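PDB 6HBS: aminopentol aminotransferase from Sphingopyxis macrogoltabida, which catalyses the pyridoxal-phosphate-dependent deamination of aminopentol (hydrolysed fumonisin B1) to its 2-keto product, passing the amino group preferentially to pyruvate. Local coordinates for residues D57-Y62 with Y371-H376; L139-A144 with P196-V201; F202-L207 with Q346-D351; V238-S243 with P309-L314. All blocks are in the same frame, centred on the assembly; numbering follows the deposited sequence.

Contact 1. Residues D57-Y62 with Y371-H376; sequences DYMCAY and YVHPYH
Tyr58 N donates to Tyr371 O (3.1 Å, 153° at the hydrogen) where strands 54-57 and 370-371 run parallel at one edge of a mixed four-stranded sheet in this class-III, PLP-dependent aminotransferase. The donor lies in the plane of the carbonyl, and just past this bond both chains leave the sheet. An Asx turn bends the first: Asp57 OD1 accepts from Met59 N, while OD2 bonds Tyr69.

Apolar contact follows the turn. Met59, bent at chi2 and chi3, sets CG 3.6 Å from Tyr371 CE1 and holds SD obliquely beside that ring, a Met-aromatic contact; SD also reaches the edge of the His373 ring, 3.5 Å from His373 CB. Its CE lies over one face of the Tyr62 ring, displaced from the ring centre. Farther back, Tyr58 CD2 packs against Val372 CG1.

Aromatic contact completes the join. The Tyr62 edge points into the face of His376, T-shaped, with centroids 5.0 Å apart and planes at 81°; CE2 sits over the middle of the imidazole. His376 lies about 6 Å from the cofactor, side chain to nearest atom. Were His376 an alanine, the Tyr62 edge and Met59 CE would probably lose their shared neighbour, and a gap would open close to PLP. Thr89 of the second subunit packs on Met59, Tyr62 and Tyr371. A water joins the two hydroxyls, 2.6 Å from Tyr62 OH and 2.7 Å from Tyr371 OH.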
# COMPACT_ATOMS: atom_id res chain seq x y z
N ASP A 57 -4.78 -12.30 -22.23
CA ASP A 57 -4.17 -12.32 -20.90
C ASP A 57 -5.01 -13.15 -19.91
O ASP A 57 -6.03 -12.68 -19.47
CB ASP A 57 -3.96 -10.89 -20.43
CG ASP A 57 -3.51 -10.76 -18.99
OD1 ASP A 57 -2.79 -11.66 -18.51
OD2 ASP A 57 -3.99 -9.81 -18.34
N TYR A 58 -4.54 -14.35 -19.54
CA TYR A 58 -5.27 -15.18 -18.56
C TYR A 58 -4.73 -14.95 -17.14
O TYR A 58 -5.15 -15.64 -16.23
CB TYR A 58 -5.31 -16.66 -18.99
CG TYR A 58 -6.22 -16.84 -20.18
CD1 TYR A 58 -7.59 -16.89 -20.01
CD2 TYR A 58 -5.72 -16.80 -21.46
CE1 TYR A 58 -8.45 -16.99 -21.10
CE2 TYR A 58 -6.56 -16.86 -22.56
CZ TYR A 58 -7.93 -17.00 -22.38
OH TYR A 58 -8.79 -17.05 -23.44
N MET A 59 -3.86 -13.95 -16.94
CA MET A 59 -3.50 -13.55 -15.56
C MET A 59 -4.41 -12.42 -15.06
O MET A 59 -4.55 -12.24 -13.86
CB MET A 59 -2.06 -13.07 -15.46
CG MET A 59 -1.04 -14.08 -15.80
SD MET A 59 -1.47 -15.74 -15.29
CE MET A 59 -1.51 -15.66 -13.51
N CYS A 60 -5.03 -11.68 -15.97
CA CYS A 60 -5.82 -10.47 -15.59
C CYS A 60 -5.02 -9.65 -14.56
O CYS A 60 -5.52 -9.23 -13.51
CB CYS A 60 -7.17 -10.81 -14.98
SG CYS A 60 -8.31 -11.67 -16.09
N ALA A 61 -3.75 -9.41 -14.88
CA ALA A 61 -2.86 -8.57 -14.06
C ALA A 61 -2.68 -9.18 -12.65
O ALA A 61 -2.40 -8.46 -11.70
CB ALA A 61 -3.45 -7.17 -14.02
N TYR A 62 -2.84 -10.51 -12.54
CA TYR A 62 -2.78 -11.32 -11.30
C TYR A 62 -3.96 -11.00 -10.40
O TYR A 62 -3.85 -11.08 -9.20
CB TYR A 62 -1.45 -11.15 -10.55
CG TYR A 62 -0.33 -11.95 -11.15
CD1 TYR A 62 0.43 -11.47 -12.20
CD2 TYR A 62 -0.01 -13.19 -10.65
CE1 TYR A 62 1.46 -12.22 -12.76
CE2 TYR A 62 1.02 -13.95 -11.16
CZ TYR A 62 1.76 -13.46 -12.21
OH TYR A 62 2.77 -14.23 -12.71
N TYR A 371 -1.23 -15.73 -23.05
CA TYR A 371 -0.46 -15.74 -21.82
C TYR A 371 -1.21 -16.61 -20.81
O TYR A 371 -2.21 -16.19 -20.25
CB TYR A 371 -0.26 -14.32 -21.28
CG TYR A 371 0.83 -14.17 -20.23
CD1 TYR A 371 0.72 -14.75 -18.98
CD2 TYR A 371 1.96 -13.40 -20.49
CE1 TYR A 371 1.71 -14.60 -18.01
CE2 TYR A 371 2.96 -13.23 -19.54
CZ TYR A 371 2.83 -13.82 -18.29
OH TYR A 371 3.80 -13.65 -17.37
N VAL A 372 -0.65 -17.79 -20.55
CA VAL A 372 -1.12 -18.69 -19.51
C VAL A 372 0.08 -19.03 -18.60
O VAL A 372 1.24 -18.85 -18.97
CB VAL A 372 -1.72 -19.97 -20.10
CG1 VAL A 372 -3.06 -19.72 -20.76
CG2 VAL A 372 -0.75 -20.68 -21.03
N HIS A 373 -0.22 -19.53 -17.41
CA HIS A 373 0.76 -19.62 -16.35
C HIS A 373 0.93 -21.06 -15.91
O HIS A 373 -0.06 -21.71 -15.60
CB HIS A 373 0.38 -18.71 -15.18
CG HIS A 373 1.54 -18.35 -14.29
ND1 HIS A 373 2.28 -19.29 -13.59
CD2 HIS A 373 2.03 -17.14 -13.94
CE1 HIS A 373 3.22 -18.67 -12.91
NE2 HIS A 373 3.10 -17.35 -13.11
N PRO A 374 2.17 -21.60 -15.88
CA PRO A 374 2.38 -22.99 -15.51
C PRO A 374 2.41 -23.32 -14.01
O PRO A 374 2.40 -24.52 -13.70
CB PRO A 374 3.77 -23.27 -16.10
CG PRO A 374 4.48 -21.97 -15.98
CD PRO A 374 3.42 -20.95 -16.31
N TYR A 375 2.42 -22.31 -13.09
CA TYR A 375 2.43 -22.66 -11.64
C TYR A 375 1.45 -21.84 -10.78
O TYR A 375 1.18 -22.22 -9.64
CB TYR A 375 3.88 -22.68 -11.10
CG TYR A 375 4.59 -21.37 -10.98
CD1 TYR A 375 4.22 -20.44 -10.00
CD2 TYR A 375 5.65 -21.04 -11.80
CE1 TYR A 375 4.88 -19.22 -9.85
CE2 TYR A 375 6.31 -19.83 -11.68
CZ TYR A 375 5.94 -18.92 -10.69
OH TYR A 375 6.57 -17.72 -10.58
N HIS A 376 0.88 -20.75 -11.31
CA HIS A 376 0.00 -19.85 -10.57
C HIS A 376 -1.38 -19.91 -11.20
O HIS A 376 -1.50 -19.96 -12.44
CB HIS A 376 0.55 -18.42 -10.58
CG HIS A 376 -0.13 -17.44 -9.68
ND1 HIS A 376 -1.43 -16.99 -9.90
CD2 HIS A 376 0.32 -16.77 -8.58
CE1 HIS A 376 -1.76 -16.11 -8.96
NE2 HIS A 376 -0.69 -15.95 -8.13
O HOH W 1 4.14 -13.27 -14.70

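Contact 2. Residues L139-A144 with P196-V201; sequences LCAKGA and PFRHEV
Arg198 and Lys142 make a polar, side-chain-to-backbone contact at the end of strand 137-141, where the central seven-stranded sheet gives way to loops beside the cofactor. Both terminal nitrogens of the arginine converge end-on upon a single oxygen: NH1 lies 2.9 Å and NH2 3.0 Å from Lys142 O. The bonds are bent, near 140° at each hydrogen, as expected when NH1 and NH2 of one guanidinium share an acceptor. The oxygen lies close to the guanidinium plane, at its edge, whereas the donors are tilted from the plane of the carbonyl. Arg198 gets there with CG trans to its own nitrogen (chi1 -176°) and a single bend at chi2.

That carbonyl is presented by a type II beta turn from Ala141 to Ala144, closed by Ala144 N to Ala141 O. Gly143 takes a positive phi at the turn, and a side chain on it would run into Arg198 NH2. The following residue, Tyr145, belongs to the PLP pocket, as does His199 between Arg198 and Glu200.

Glu200 lies next to Arg198 against the Gly143-Ala144 end of the turn: its OE1 is 3.4 Å from Ala144 CA and accepts a hydrogen bond from Tyr145 N. Within its own segment, Glu200 CG rests over one face of the guanidinium, 3.7 Å above the plane. A methionine in place of Arg198 would probably leave Lys142 O without this double donor and Glu203, its salt-bridge partner through NE, without its mate. Leading away from all this, the Lys142 side chain touches Tyr169 of strand 167-170.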
# COMPACT_ATOMS: atom_id res chain seq x y z
N LEU A 139 -4.63 -18.49 13.67
CA LEU A 139 -4.57 -19.78 12.95
C LEU A 139 -4.63 -19.55 11.43
O LEU A 139 -5.62 -18.99 10.94
CB LEU A 139 -5.73 -20.66 13.41
CG LEU A 139 -5.69 -21.09 14.88
CD1 LEU A 139 -6.85 -22.03 15.21
CD2 LEU A 139 -4.35 -21.67 15.25
N CYS A 140 -3.64 -20.06 10.71
CA CYS A 140 -3.63 -20.01 9.24
C CYS A 140 -3.40 -21.42 8.70
O CYS A 140 -2.86 -22.28 9.40
CB CYS A 140 -2.54 -19.06 8.73
SG CYS A 140 -2.78 -17.36 9.33
N ALA A 141 -3.85 -21.67 7.47
CA ALA A 141 -3.62 -22.92 6.77
C ALA A 141 -2.16 -22.98 6.33
O ALA A 141 -1.63 -21.97 5.84
CB ALA A 141 -4.55 -22.99 5.58
N LYS A 142 -1.52 -24.15 6.48
CA LYS A 142 -0.18 -24.38 5.97
C LYS A 142 -0.14 -24.03 4.47
O LYS A 142 -1.00 -24.49 3.71
CB LYS A 142 0.23 -25.85 6.05
CG LYS A 142 0.52 -26.37 7.44
CD LYS A 142 0.71 -27.89 7.51
CE LYS A 142 0.75 -28.41 8.94
NZ LYS A 142 -0.61 -28.44 9.55
N GLY A 143 0.83 -23.21 4.10
CA GLY A 143 1.08 -22.78 2.71
C GLY A 143 0.08 -21.75 2.19
O GLY A 143 0.13 -21.43 1.03
N ALA A 144 -0.86 -21.25 3.00
CA ALA A 144 -1.80 -20.26 2.51
C ALA A 144 -1.13 -18.88 2.42
O ALA A 144 -0.48 -18.45 3.37
CB ALA A 144 -3.02 -20.21 3.37
N PRO A 196 -11.11 -18.65 0.59
CA PRO A 196 -12.39 -19.30 0.36
C PRO A 196 -12.30 -20.59 -0.47
O PRO A 196 -13.23 -21.37 -0.44
CB PRO A 196 -13.24 -18.25 -0.37
CG PRO A 196 -12.23 -17.31 -0.99
CD PRO A 196 -10.96 -17.39 -0.17
N PHE A 197 -11.18 -20.79 -1.16
CA PHE A 197 -10.78 -22.12 -1.65
C PHE A 197 -9.25 -22.20 -1.59
O PHE A 197 -8.58 -21.19 -1.26
CB PHE A 197 -11.39 -22.41 -3.03
CG PHE A 197 -11.04 -21.50 -4.16
CD1 PHE A 197 -11.76 -20.33 -4.41
CD2 PHE A 197 -10.02 -21.84 -5.04
CE1 PHE A 197 -11.44 -19.52 -5.49
CE2 PHE A 197 -9.69 -21.02 -6.12
CZ PHE A 197 -10.40 -19.86 -6.33
N ARG A 198 -8.69 -23.38 -1.89
CA ARG A 198 -7.26 -23.54 -1.92
C ARG A 198 -6.75 -23.02 -3.27
O ARG A 198 -7.06 -23.60 -4.33
CB ARG A 198 -6.86 -25.01 -1.74
CG ARG A 198 -5.36 -25.23 -1.67
CD ARG A 198 -4.78 -24.67 -0.39
NE ARG A 198 -3.37 -25.00 -0.26
CZ ARG A 198 -2.63 -24.71 0.80
NH1 ARG A 198 -3.10 -23.91 1.75
NH2 ARG A 198 -1.42 -25.25 0.88
N HIS A 199 -5.99 -21.91 -3.22
CA HIS A 199 -5.46 -21.25 -4.41
C HIS A 199 -4.00 -20.86 -4.17
O HIS A 199 -3.70 -19.72 -3.79
CB HIS A 199 -6.37 -20.09 -4.89
CG HIS A 199 -6.79 -19.07 -3.87
ND1 HIS A 199 -5.90 -18.36 -3.09
CD2 HIS A 199 -8.02 -18.56 -3.59
CE1 HIS A 199 -6.58 -17.50 -2.33
NE2 HIS A 199 -7.88 -17.59 -2.64
N GLU A 200 -3.10 -21.83 -4.37
CA GLU A 200 -1.67 -21.61 -4.12
C GLU A 200 -0.83 -22.11 -5.29
O GLU A 200 -1.25 -23.00 -6.03
CB GLU A 200 -1.24 -22.30 -2.82
CG GLU A 200 -2.05 -21.83 -1.61
CD GLU A 200 -1.94 -20.35 -1.29
OE1 GLU A 200 -2.88 -19.78 -0.67
OE2 GLU A 200 -0.92 -19.76 -1.64
N VAL A 201 0.40 -21.58 -5.35
CA VAL A 201 1.35 -21.89 -6.41
C VAL A 201 1.84 -23.33 -6.31
O VAL A 201 1.97 -23.90 -5.24
CB VAL A 201 2.53 -20.90 -6.45
CG1 VAL A 201 2.03 -19.50 -6.78
CG2 VAL A 201 3.35 -20.94 -5.16

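Contact 3. Residues F202-L207 with Q346-D351; sequences FEDQAL and QIFFAD
Phe348 turns its ring edge to the backbone of 202-207: CE2 lies 3.5 Å from Glu203 N, which is in the plane of the ring, and 3.7 Å from Phe202 C. On one face sits Gln346 CG, two residues back on the same side of strand 346-349, 3.5 Å above the plane and nearer its margin. Asp204 OD1 approaches obliquely, 3.4 Å from Phe348 CD2, with carboxylate and ring planes 46° apart; its OD2 forms a salt bridge with Lys337.

The Gln346 amide points its NE2 at Glu203 O (2.8 Å, 161° at the hydrogen). The acceptor lies close to the amide plane, while the donor is tilted from that of the carbonyl. A chain that leaves trans to the backbone nitrogen and bends at chi2 (86°) brings the amide to the Glu203 carbonyl. Beside it Gln205 runs roughly perpendicular to it, setting CG 3.5 Å from Gln346 CB; its NE2 is bonded to Met344 O.

Strand 346-349 pairs in a two-stranded hairpin with 336-339, and it is this hairpin that receives the loop joining strands 197-198 and 206-207. Thr339 adds a further tie, its OG1 bonding Gln205 N. With one direct hydrogen bond between the segments, a neutral amide donor on a main-chain carbonyl, the contact itself carries no ion pair; the acids of the loop spend their charge elsewhere, Asp204 on Lys337 and Glu203 on Arg198.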
# COMPACT_ATOMS: atom_id res chain seq x y z
N PHE A 202 2.13 -23.90 -7.49
CA PHE A 202 2.72 -25.24 -7.64
C PHE A 202 1.84 -26.32 -7.01
O PHE A 202 2.30 -27.42 -6.79
CB PHE A 202 4.13 -25.29 -7.04
CG PHE A 202 5.14 -24.48 -7.81
CD1 PHE A 202 5.66 -24.95 -9.00
CD2 PHE A 202 5.54 -23.23 -7.37
CE1 PHE A 202 6.59 -24.21 -9.71
CE2 PHE A 202 6.45 -22.47 -8.08
CZ PHE A 202 6.97 -22.96 -9.25
N GLU A 203 0.56 -26.04 -6.78
CA GLU A 203 -0.31 -26.97 -6.11
C GLU A 203 -1.69 -26.93 -6.78
O GLU A 203 -2.17 -25.85 -7.18
CB GLU A 203 -0.35 -26.61 -4.62
CG GLU A 203 -1.26 -27.51 -3.79
CD GLU A 203 -1.41 -27.07 -2.33
OE1 GLU A 203 -2.42 -27.44 -1.71
OE2 GLU A 203 -0.51 -26.35 -1.84
N ASP A 204 -2.32 -28.11 -6.90
CA ASP A 204 -3.68 -28.24 -7.41
C ASP A 204 -4.60 -27.45 -6.48
O ASP A 204 -4.38 -27.37 -5.26
CB ASP A 204 -4.14 -29.71 -7.53
CG ASP A 204 -3.35 -30.53 -8.56
OD1 ASP A 204 -3.07 -30.02 -9.66
OD2 ASP A 204 -3.00 -31.68 -8.25
N GLN A 205 -5.59 -26.82 -7.10
CA GLN A 205 -6.62 -26.08 -6.39
C GLN A 205 -7.72 -27.06 -5.94
O GLN A 205 -7.85 -28.17 -6.46
CB GLN A 205 -7.17 -24.95 -7.25
CG GLN A 205 -6.09 -23.93 -7.57
CD GLN A 205 -6.63 -22.63 -8.12
OE1 GLN A 205 -6.27 -21.57 -7.62
NE2 GLN A 205 -7.46 -22.71 -9.16
N ALA A 206 -8.49 -26.62 -4.94
CA ALA A 206 -9.59 -27.37 -4.40
C ALA A 206 -10.61 -26.41 -3.81
O ALA A 206 -10.23 -25.46 -3.11
CB ALA A 206 -9.06 -28.31 -3.34
N LEU A 207 -11.90 -26.69 -4.07
CA LEU A 207 -12.99 -25.96 -3.47
C LEU A 207 -13.03 -26.20 -1.96
O LEU A 207 -12.57 -27.26 -1.47
CB LEU A 207 -14.30 -26.40 -4.12
CG LEU A 207 -14.38 -26.28 -5.64
CD1 LEU A 207 -15.77 -26.64 -6.13
CD2 LEU A 207 -14.01 -24.89 -6.12
N GLN A 346 -6.45 -23.39 -12.28
CA GLN A 346 -5.09 -23.90 -12.23
C GLN A 346 -5.04 -25.03 -13.27
O GLN A 346 -5.87 -25.95 -13.24
CB GLN A 346 -4.78 -24.40 -10.82
CG GLN A 346 -3.35 -24.84 -10.59
CD GLN A 346 -2.46 -23.68 -10.22
OE1 GLN A 346 -2.18 -22.83 -11.06
NE2 GLN A 346 -2.03 -23.65 -8.95
N ILE A 347 -4.11 -24.92 -14.20
CA ILE A 347 -4.06 -25.83 -15.36
C ILE A 347 -2.65 -26.43 -15.39
O ILE A 347 -1.72 -25.83 -15.87
CB ILE A 347 -4.43 -25.09 -16.66
CG1 ILE A 347 -5.83 -24.46 -16.58
CG2 ILE A 347 -4.32 -26.05 -17.85
CD1 ILE A 347 -6.21 -23.59 -17.78
N PHE A 348 -2.53 -27.62 -14.79
CA PHE A 348 -1.33 -28.38 -14.75
C PHE A 348 -1.45 -29.63 -15.64
O PHE A 348 -2.56 -30.00 -16.08
CB PHE A 348 -1.07 -28.84 -13.31
CG PHE A 348 -0.67 -27.79 -12.31
CD1 PHE A 348 -0.44 -26.47 -12.66
CD2 PHE A 348 -0.50 -28.14 -10.97
CE1 PHE A 348 -0.08 -25.52 -11.70
CE2 PHE A 348 -0.16 -27.19 -10.02
CZ PHE A 348 0.07 -25.89 -10.39
N PHE A 349 -0.31 -30.29 -15.87
CA PHE A 349 -0.26 -31.60 -16.51
C PHE A 349 -0.20 -32.72 -15.46
O PHE A 349 0.54 -32.65 -14.47
CB PHE A 349 0.92 -31.64 -17.47
CG PHE A 349 0.65 -30.88 -18.75
CD1 PHE A 349 0.73 -29.50 -18.78
CD2 PHE A 349 0.32 -31.55 -19.91
CE1 PHE A 349 0.46 -28.79 -19.94
CE2 PHE A 349 0.04 -30.84 -21.07
CZ PHE A 349 0.11 -29.46 -21.08
N ALA A 350 -0.97 -33.80 -15.68
CA ALA A 350 -0.81 -35.02 -14.85
C ALA A 350 0.61 -35.57 -15.06
O ALA A 350 1.15 -35.42 -16.12
CB ALA A 350 -1.87 -36.04 -15.19
N ASP A 351 1.22 -36.13 -14.02
CA ASP A 351 2.53 -36.85 -14.10
C ASP A 351 3.63 -35.92 -14.61
O ASP A 351 4.44 -36.33 -15.48
CB ASP A 351 2.45 -38.08 -15.02
CG ASP A 351 1.31 -39.00 -14.66
OD1 ASP A 351 1.21 -39.34 -13.47
OD2 ASP A 351 0.49 -39.33 -15.57

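Contact 4. Residues V238-S243 with P309-L314; sequences VARDCS and PYLETL
Arg240 and Glu312 meet as two flat groups almost in one plane, 6° apart, although their side chains lie nearly perpendicular. This is a bidentate, end-on salt bridge: NH1 bonds Glu312 OE2 at 2.9 Å and NH2 bonds OE1 at 2.8 Å, the latter nearly straight at 173°. Each carboxylate oxygen uses its syn lone pair, and the pairing in parallel fixes the rotation of both groups. Arg240 stays extended from CG to NE to reach the helix; Glu312 bends back at chi2 to meet it.

Leu311 comes over one face of the guanidinium, its CB 3.8 Å from Arg240 NH2, and CD2 packs equally close on Ala239 CA. Tyr310 and Arg240 run antiparallel alongside one another, ring and guanidinium planes 72° apart, with Tyr310 CE1 3.9 Å from Arg240 NE. The tyrosine hydroxyl bonds to Phe236 O. Two earlier carbonyls, Ile305 O in the last turn of helix 292-307 and Thr308 O in the link after it, also hold the arginine at NE and NH2, so the cation is gripped from several directions.

Pro309 is the N-cap residue of helix 310-332, and its carbonyl oxygen takes both Thr313 N and Thr313 OG1, one from each side of the carbonyl plane. The contact thus joins the loop between strands 226-230 and 253-256 of the large sheet to the first turn of helix 310-332, just where helix 292-307 ends.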
# COMPACT_ATOMS: atom_id res chain seq x y z
N VAL A 238 -16.21 -15.31 -7.39
CA VAL A 238 -16.99 -16.44 -6.88
C VAL A 238 -18.47 -16.01 -6.75
O VAL A 238 -19.37 -16.76 -7.10
CB VAL A 238 -16.42 -16.98 -5.56
CG1 VAL A 238 -17.33 -18.01 -4.91
CG2 VAL A 238 -15.03 -17.55 -5.76
N ALA A 239 -18.71 -14.81 -6.25
CA ALA A 239 -20.03 -14.31 -5.98
C ALA A 239 -19.99 -12.78 -5.91
O ALA A 239 -18.88 -12.21 -5.96
CB ALA A 239 -20.51 -14.91 -4.67
N ARG A 240 -21.17 -12.16 -5.75
CA ARG A 240 -21.32 -10.69 -5.60
C ARG A 240 -21.26 -10.31 -4.11
O ARG A 240 -21.52 -9.17 -3.69
CB ARG A 240 -22.62 -10.22 -6.27
CG ARG A 240 -22.59 -10.31 -7.79
CD ARG A 240 -23.91 -9.96 -8.46
NE ARG A 240 -23.80 -9.83 -9.91
CZ ARG A 240 -23.86 -10.85 -10.78
NH1 ARG A 240 -24.05 -12.07 -10.32
NH2 ARG A 240 -23.64 -10.65 -12.07
N ASP A 241 -20.85 -11.27 -3.29
CA ASP A 241 -20.69 -11.17 -1.86
C ASP A 241 -19.46 -12.03 -1.51
O ASP A 241 -18.77 -12.53 -2.40
CB ASP A 241 -22.03 -11.55 -1.20
CG ASP A 241 -22.22 -11.16 0.25
OD1 ASP A 241 -21.23 -10.90 0.96
OD2 ASP A 241 -23.37 -11.09 0.67
N CYS A 242 -19.17 -12.14 -0.22
CA CYS A 242 -18.10 -12.96 0.27
C CYS A 242 -18.21 -14.34 -0.39
O CYS A 242 -19.31 -14.86 -0.55
CB CYS A 242 -18.19 -13.08 1.78
SG CYS A 242 -16.88 -14.09 2.52
N SER A 243 -17.06 -14.90 -0.78
CA SER A 243 -17.01 -16.11 -1.56
C SER A 243 -17.54 -17.33 -0.79
O SER A 243 -17.67 -18.36 -1.40
CB SER A 243 -15.61 -16.36 -2.01
OG SER A 243 -15.13 -15.28 -2.82
N PRO A 309 -24.42 -8.65 -15.71
CA PRO A 309 -24.07 -10.07 -15.66
C PRO A 309 -22.57 -10.34 -15.90
O PRO A 309 -22.16 -11.29 -16.61
CB PRO A 309 -24.95 -10.63 -16.80
CG PRO A 309 -24.99 -9.55 -17.81
CD PRO A 309 -25.05 -8.28 -17.00
N TYR A 310 -21.71 -9.52 -15.27
CA TYR A 310 -20.28 -9.64 -15.48
C TYR A 310 -19.83 -11.05 -15.04
O TYR A 310 -18.95 -11.67 -15.67
CB TYR A 310 -19.51 -8.54 -14.74
CG TYR A 310 -19.29 -8.89 -13.29
CD1 TYR A 310 -20.30 -8.70 -12.37
CD2 TYR A 310 -18.16 -9.55 -12.88
CE1 TYR A 310 -20.16 -9.11 -11.07
CE2 TYR A 310 -17.99 -9.96 -11.57
CZ TYR A 310 -19.01 -9.76 -10.68
OH TYR A 310 -18.89 -10.16 -9.40
N LEU A 311 -20.40 -11.53 -13.93
CA LEU A 311 -19.91 -12.76 -13.26
C LEU A 311 -20.27 -13.97 -14.14
O LEU A 311 -19.42 -14.82 -14.41
CB LEU A 311 -20.55 -12.87 -11.87
CG LEU A 311 -20.17 -14.10 -11.05
CD1 LEU A 311 -18.66 -14.21 -10.86
CD2 LEU A 311 -20.87 -14.09 -9.71
N GLU A 312 -21.52 -14.00 -14.62
CA GLU A 312 -22.01 -15.09 -15.47
C GLU A 312 -21.20 -15.11 -16.77
O GLU A 312 -20.77 -16.18 -17.22
CB GLU A 312 -23.51 -14.92 -15.70
CG GLU A 312 -24.31 -15.05 -14.43
CD GLU A 312 -24.29 -13.83 -13.53
OE1 GLU A 312 -23.94 -12.74 -13.97
OE2 GLU A 312 -24.56 -14.02 -12.36
N THR A 313 -20.89 -13.91 -17.29
CA THR A 313 -20.10 -13.82 -18.51
C THR A 313 -18.72 -14.47 -18.31
O THR A 313 -18.27 -15.30 -19.13
CB THR A 313 -20.01 -12.36 -18.97
OG1 THR A 313 -21.34 -11.91 -19.19
CG2 THR A 313 -19.17 -12.18 -20.21
N LEU A 314 -18.00 -14.07 -17.25
CA LEU A 314 -16.58 -14.54 -17.13
C LEU A 314 -16.55 -16.03 -16.73
O LEU A 314 -15.66 -16.73 -17.12
CB LEU A 314 -15.76 -13.65 -16.18
CG LEU A 314 -16.15 -13.57 -14.71
CD1 LEU A 314 -15.48 -14.68 -13.90
CD2 LEU A 314 -15.75 -12.19 -14.17

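Overall arrangement
From the N terminus, strand 54-57 opens contact 1, whose partner arrives only with strand 370-371; the long loop so closed holds the other three contacts and the large seven-stranded sheet. Contact 2 closes first, joining the turn after strand 137-141 to the segment that follows strand 189-194. Contact 3 starts directly after it and runs on to the hairpin 336-339/346-349, enclosing contact 4, which ties a loop of the large sheet to helix 310-332. No two loops cross. Contacts 1, 2 and 3 touch one another: Val201 packs on His376, Phe202 N lies near Tyr375 O in a probable hydrogen bond, and Arg198 N pairs, probably, with Ala206 O. Contact 4 meets contact 2 through Pro196 and Ser243.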